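Local coordinates for Cry23AA1 (Bacillus thuringiensis, PDB 4RHZ), which pairs with Cry37Aa1 as a binary crystal toxin of the aerolysin family, binds zinc and probably forms pores in target-cell membranes, at residues P40-I45 and Y159-N164; T146-A151 and V231-L236. All coordinates share one frame; numbering follows the deposited sequence. Where two conformers were deposited one is given.

Overall arrangement
From the N terminus, the chain first reaches 40-45, where strand 32-40 ends and a short turn leads into strand 44-45. Interaction 1 brings this turn against 159-164, closing a loop of 113 intervening residues. Segment 146-151 lies inside that loop, but its partner 231-236 lies beyond it, so the two contacts cross rather than nest; interaction 2 encloses 79 residues. Both draw on strand 146-179, whose length lets it take part in contacts with centres about 42 Å apart. Interaction 1 joins the long-stranded sheet to the smaller four-stranded one near the middle of the molecule, whereas interaction 2 pairs strand 146-179 with strand 211-235 about 40 Å from the chain's centre.

Interaction 1 of 2, residues P40-I45 and Y159-N164; sequences PQFTEI and YNVPVN
The carbonyl O of Pro162 accepts the backbone N-H of Gln41 at 2.9 Å (N to O), in a fairly straight bond whose donor is slightly tilted from the carbonyl plane. Pro40 and Val163 form an antiparallel non-hydrogen-bonded pair, and after Gln41 the chain leaves strand 146-179. The Gln41 side chain extends back across the Pro162 ring at about a right angle, and its NE2 meets Asn164 OD1 at 3.0 Å. That acceptor lies near the plane of the Gln41 amide, but the donor sits above the Asn164 carbonyl plane, with the two amides turned 38° apart.

Further along, apolar side chains make the contact where the backbones move apart. With chi1 at 53°, Phe42 CG sits between its backbone N and carbonyl carbon, carrying the ring towards Val161, whose CG1 makes a CH-pi contact over one face, 4.2 Å from the centroid. Phe42 CE2 meets Pro162 CD at 3.9 Å. The other Val161 methyl, CG2, packs against both Phe42 CE1 and Ile45 CD1, which also reaches Tyr159 CB at 3.5 Å. Tyr159, whose side chain lies about 8 Å from the bound zinc ion, meets the Phe103 ring with planes about 45° apart. Ile45 and Val161 also pack on Phe103. Thus the chain, paired with strand 146-179 up to Pro40, passes at 44-45 into the four-stranded sheet, with apolar side chains between the layers: the two-layered beta packing of an elongated aerolysin-type toxin.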
loop_
_atom_site.group_PDB
_atom_site.type_symbol
_atom_site.label_atom_id
_atom_site.label_comp_id
_atom_site.label_asym_id
_atom_site.label_seq_id
_atom_site.Cartn_x
_atom_site.Cartn_y
_atom_site.Cartn_z
ATOM N N PRO A 40 3.577 1.367 15.263
ATOM C CA PRO A 40 2.654 0.889 14.231
ATOM C C PRO A 40 1.886 -0.263 14.799
ATOM O O PRO A 40 2.471 -1.046 15.470
ATOM C CB PRO A 40 3.602 0.398 13.114
ATOM C CG PRO A 40 4.866 -0.013 13.869
ATOM C CD PRO A 40 4.985 1.073 14.924
ATOM N N GLN A 41 0.594 -0.362 14.539
ATOM C CA GLN A 41 -0.180 -1.463 15.061
ATOM C C GLN A 41 0.164 -2.818 14.395
ATOM O O GLN A 41 -0.034 -3.860 15.021
ATOM C CB GLN A 41 -1.681 -1.160 14.981
ATOM C CG GLN A 41 -2.049 -0.177 16.091
ATOM C CD GLN A 41 -3.529 0.130 16.233
ATOM O OE1 GLN A 41 -4.392 -0.412 15.505
ATOM N NE2 GLN A 41 -3.840 1.028 17.184
ATOM N N PHE A 42 0.639 -2.776 13.138
ATOM C CA PHE A 42 1.163 -3.914 12.415
ATOM C C PHE A 42 2.241 -3.382 11.515
ATOM O O PHE A 42 2.386 -2.179 11.323
ATOM C CB PHE A 42 0.068 -4.660 11.612
ATOM C CG PHE A 42 -0.746 -3.776 10.671
ATOM C CD1 PHE A 42 -0.229 -3.397 9.429
ATOM C CD2 PHE A 42 -2.010 -3.336 11.030
ATOM C CE1 PHE A 42 -0.962 -2.586 8.550
ATOM C CE2 PHE A 42 -2.756 -2.521 10.173
ATOM C CZ PHE A 42 -2.212 -2.130 8.914
ATOM N N THR A 43 2.996 -4.292 10.946
ATOM C CA THR A 43 4.133 -3.907 10.158
ATOM C C THR A 43 4.155 -4.534 8.733
ATOM O O THR A 43 4.974 -4.157 7.885
ATOM C CB THR A 43 5.392 -4.171 10.976
ATOM O OG1 THR A 43 6.488 -3.469 10.401
ATOM C CG2 THR A 43 5.690 -5.647 11.075
ATOM N N GLU A 44 3.237 -5.476 8.491
ATOM C CA GLU A 44 3.074 -6.122 7.199
ATOM C C GLU A 44 1.884 -5.524 6.521
ATOM O O GLU A 44 0.750 -5.744 6.959
ATOM C CB GLU A 44 2.821 -7.640 7.351
ATOM C CG GLU A 44 4.055 -8.484 7.701
ATOM C CD GLU A 44 4.504 -9.359 6.501
ATOM O OE1 GLU A 44 3.753 -10.331 6.157
ATOM O OE2 GLU A 44 5.608 -9.074 5.929
ATOM N N ILE A 45 2.119 -4.784 5.450
ATOM C CA ILE A 45 0.995 -4.221 4.744
ATOM C C ILE A 45 0.217 -5.408 4.227
ATOM O O ILE A 45 0.780 -6.244 3.539
ATOM C CB ILE A 45 1.410 -3.334 3.546
ATOM C CG1 ILE A 45 2.470 -2.273 3.944
ATOM C CG2 ILE A 45 0.195 -2.735 2.867
ATOM C CD1 ILE A 45 2.154 -1.624 5.275
ATOM N N TYR A 159 -0.229 2.025 1.562
ATOM C CA TYR A 159 -0.365 1.567 2.985
ATOM C C TYR A 159 -1.163 2.574 3.810
ATOM O O TYR A 159 -1.097 3.784 3.556
ATOM C CB TYR A 159 0.982 1.267 3.630
ATOM C CG TYR A 159 1.896 2.433 3.549
ATOM C CD1 TYR A 159 2.020 3.359 4.631
ATOM C CD2 TYR A 159 2.620 2.677 2.375
ATOM C CE1 TYR A 159 2.835 4.482 4.521
ATOM C CE2 TYR A 159 3.424 3.806 2.239
ATOM C CZ TYR A 159 3.530 4.699 3.323
ATOM O OH TYR A 159 4.333 5.779 3.127
ATOM N N ASN A 160 -1.931 2.071 4.764
ATOM C CA ASN A 160 -2.613 2.934 5.733
ATOM C C ASN A 160 -2.492 2.265 7.092
ATOM O O ASN A 160 -3.198 1.292 7.364
ATOM C CB ASN A 160 -4.064 3.141 5.360
ATOM C CG ASN A 160 -4.752 4.266 6.224
ATOM O OD1 ASN A 160 -4.223 4.723 7.268
ATOM N ND2 ASN A 160 -5.934 4.705 5.773
ATOM N N VAL A 161 -1.575 2.738 7.935
ATOM C CA VAL A 161 -1.293 1.996 9.180
ATOM C C VAL A 161 -1.658 2.808 10.435
ATOM O O VAL A 161 -1.142 3.891 10.617
ATOM C CB VAL A 161 0.147 1.587 9.265
ATOM C CG1 VAL A 161 0.391 0.689 10.468
ATOM C CG2 VAL A 161 0.641 0.874 7.955
ATOM N N PRO A 162 -2.568 2.287 11.289
ATOM C CA PRO A 162 -2.807 2.961 12.568
ATOM C C PRO A 162 -1.567 2.893 13.427
ATOM O O PRO A 162 -0.855 1.873 13.435
ATOM C CB PRO A 162 -3.948 2.148 13.206
ATOM C CG PRO A 162 -4.651 1.429 12.052
ATOM C CD PRO A 162 -3.542 1.195 11.042
ATOM N N VAL A 163 -1.246 3.995 14.103
ATOM C CA VAL A 163 -0.161 3.917 15.086
ATOM C C VAL A 163 -0.708 4.276 16.488
ATOM O O VAL A 163 -1.736 5.005 16.633
ATOM C CB VAL A 163 1.062 4.793 14.710
ATOM C CG1 VAL A 163 1.529 4.510 13.275
ATOM C CG2 VAL A 163 0.744 6.291 14.849
ATOM N N ASN A 164 -0.021 3.726 17.490
ATOM C CA ASN A 164 -0.201 4.061 18.872
ATOM C C ASN A 164 0.691 5.240 19.202
ATOM O O ASN A 164 1.884 5.208 18.905
ATOM C CB ASN A 164 0.239 2.892 19.718
ATOM C CG ASN A 164 -0.590 1.662 19.460
ATOM O OD1 ASN A 164 -1.827 1.727 19.340
ATOM N ND2 ASN A 164 0.099 0.534 19.302
#

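Interaction 2 of 2, residues T146-A151 and V231-L236; sequences TYVEAA and VTEYPL
Antiparallel pairing of two long strands brings Tyr147 opposite Tyr234 and Glu149 opposite Thr232, each pair joined by two backbone hydrogen bonds. At Glu149-Thr232 both N-to-O distances are 2.8 Å; the bond from Thr232 N to Glu149 O is almost straight at 174°. Between these pairs, the CA-H of Val148 approaches Thr232 O at 3.2 Å (CA to O), a weaker interaction supplementing the amide bonds.

On the tyrosine face, the two side chains run side by side in the same direction. Tyr234 CB stands over the Tyr147 ring in a CH-pi contact, 4.2 Å from its centroid. Chi1 of 69° sets Tyr147 CG between its backbone N and carbonyl carbon, which brings the ring atom CD2 to 3.6 Å from Leu236 CD2; Arg58 adds a cation-pi contact to the same ring. Such long, paired strands are the hallmark of the stretched aerolysin-family body, and here strand 50-61 continues the sheet beyond 146-151 while strand 246-254 does so beyond 231-235. In the conformer described, Tyr234 OH hydrogen-bonds Asp35 OD2 of the Cry37Aa1 chain. Thr232 OG1 bonds to Thr247 OG1.

The other face is largely apolar: Val148 CG2 touches Val231 CG1 at 3.8 Å and the aliphatic Glu233 CG at 3.7 Å, while Ala150 CB meets Val231 CG2 and also packs on Val71 and Phe73.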
loop_
_atom_site.group_PDB
_atom_site.type_symbol
_atom_site.label_atom_id
_atom_site.label_comp_id
_atom_site.label_asym_id
_atom_site.label_seq_id
_atom_site.Cartn_x
_atom_site.Cartn_y
_atom_site.Cartn_z
ATOM N N THR A 146 13.164 -12.046 -35.336
ATOM C CA THR A 146 12.439 -12.059 -34.068
ATOM C C THR A 146 12.139 -10.625 -33.714
ATOM O O THR A 146 12.911 -9.705 -34.031
ATOM C CB THR A 146 13.301 -12.701 -32.976
ATOM O OG1 THR A 146 13.612 -14.034 -33.392
ATOM C CG2 THR A 146 12.591 -12.760 -31.644
ATOM N N TYR A 147 11.000 -10.411 -33.078
ATOM C CA TYR A 147 10.817 -9.125 -32.465
ATOM C C TYR A 147 10.765 -9.260 -30.954
ATOM O O TYR A 147 10.579 -10.357 -30.381
ATOM C CB TYR A 147 9.637 -8.425 -33.035
ATOM C CG TYR A 147 8.299 -9.023 -32.691
ATOM C CD1 TYR A 147 7.519 -8.497 -31.624
ATOM C CD2 TYR A 147 7.766 -10.068 -33.465
ATOM C CE1 TYR A 147 6.261 -9.001 -31.323
ATOM C CE2 TYR A 147 6.532 -10.590 -33.185
ATOM C CZ TYR A 147 5.778 -10.051 -32.104
ATOM O OH TYR A 147 4.555 -10.600 -31.870
ATOM N N VAL A 148 10.965 -8.124 -30.319
ATOM C CA VAL A 148 11.003 -8.038 -28.899
ATOM C C VAL A 148 9.959 -6.952 -28.512
ATOM O O VAL A 148 9.798 -5.910 -29.210
ATOM C CB VAL A 148 12.465 -7.802 -28.522
ATOM C CG1 VAL A 148 12.722 -6.555 -27.881
ATOM C CG2 VAL A 148 13.067 -8.997 -27.830
ATOM N N GLU A 149 9.191 -7.238 -27.473
ATOM C CA GLU A 149 8.372 -6.205 -26.829
ATOM C C GLU A 149 8.977 -6.002 -25.451
ATOM O O GLU A 149 8.986 -6.973 -24.646
ATOM C CB GLU A 149 6.916 -6.659 -26.684
ATOM C CG GLU A 149 6.022 -6.237 -27.859
ATOM C CD GLU A 149 4.704 -7.015 -27.978
ATOM O OE1 GLU A 149 4.318 -7.715 -27.025
ATOM O OE2 GLU A 149 4.055 -6.956 -29.045
ATOM N N ALA A 150 9.515 -4.799 -25.199
ATOM C CA ALA A 150 10.084 -4.504 -23.890
ATOM C C ALA A 150 9.039 -3.587 -23.228
ATOM O O ALA A 150 8.763 -2.454 -23.724
ATOM C CB ALA A 150 11.484 -3.819 -23.969
ATOM N N ALA A 151 8.391 -4.115 -22.199
ATOM C CA ALA A 151 7.324 -3.335 -21.476
ATOM C C ALA A 151 7.922 -2.779 -20.166
ATOM O O ALA A 151 8.585 -3.481 -19.427
ATOM C CB ALA A 151 6.091 -4.239 -21.199
ATOM N N VAL A 231 10.592 -8.338 -20.862
ATOM C CA VAL A 231 10.953 -8.529 -22.297
ATOM C C VAL A 231 10.384 -9.803 -22.835
ATOM O O VAL A 231 10.686 -10.915 -22.329
ATOM C CB VAL A 231 12.471 -8.505 -22.518
ATOM C CG1 VAL A 231 12.803 -8.690 -24.058
ATOM C CG2 VAL A 231 13.071 -7.136 -22.035
ATOM N N THR A 232 9.570 -9.644 -23.874
ATOM C CA THR A 232 9.062 -10.796 -24.640
ATOM C C THR A 232 9.668 -10.929 -26.057
ATOM O O THR A 232 9.581 -9.987 -26.861
ATOM C CB THR A 232 7.488 -10.734 -24.754
ATOM O OG1 THR A 232 6.934 -10.727 -23.412
ATOM C CG2 THR A 232 6.983 -11.937 -25.415
ATOM N N GLU A 233 10.257 -12.088 -26.376
ATOM C CA GLU A 233 10.742 -12.313 -27.776
ATOM C C GLU A 233 9.764 -13.211 -28.452
ATOM O O GLU A 233 9.410 -14.207 -27.895
ATOM C CB GLU A 233 12.070 -13.062 -27.839
ATOM C CG GLU A 233 13.136 -12.582 -26.969
ATOM C CD GLU A 233 14.500 -13.359 -27.125
ATOM O OE1 GLU A 233 14.623 -14.364 -27.920
ATOM O OE2 GLU A 233 15.448 -12.942 -26.430
ATOM N N TYR A 234 9.360 -12.855 -29.653
ATOM C CA TYR A 234 8.506 -13.686 -30.420
ATOM C C TYR A 234 8.997 -13.765 -31.868
ATOM O O TYR A 234 9.528 -12.812 -32.437
ATOM C CB TYR A 234 7.082 -13.195 -30.396
ATOM C CG TYR A 234 6.116 -14.326 -30.615
ATOM C CD1 TYR A 234 5.725 -15.150 -29.542
ATOM C CD2 TYR A 234 5.588 -14.588 -31.884
ATOM C CE1 TYR A 234 4.819 -16.194 -29.729
ATOM C CE2 TYR A 234 4.688 -15.635 -32.078
ATOM C CZ TYR A 234 4.321 -16.437 -30.995
ATOM O OH TYR A 234 3.440 -17.458 -31.165
ATOM N N PRO A 235 8.880 -14.955 -32.459
ATOM C CA PRO A 235 9.307 -15.154 -33.888
ATOM C C PRO A 235 8.556 -14.283 -34.861
ATOM O O PRO A 235 7.342 -14.101 -34.724
ATOM C CB PRO A 235 8.941 -16.614 -34.165
ATOM C CG PRO A 235 8.540 -17.238 -32.772
ATOM C CD PRO A 235 8.944 -16.227 -31.706
ATOM N N LEU A 236 9.269 -13.686 -35.812
ATOM C CA LEU A 236 8.584 -13.096 -36.964
ATOM C C LEU A 236 8.098 -14.152 -37.990
ATOM O O LEU A 236 8.689 -15.218 -38.123
ATOM C CB LEU A 236 9.459 -12.050 -37.626
ATOM C CG LEU A 236 9.456 -10.732 -36.858
ATOM C CD1 LEU A 236 10.663 -9.894 -37.316
ATOM C CD2 LEU A 236 8.057 -9.993 -37.039
HETATM O O HOH W 1 6.788 -8.341 -22.622
#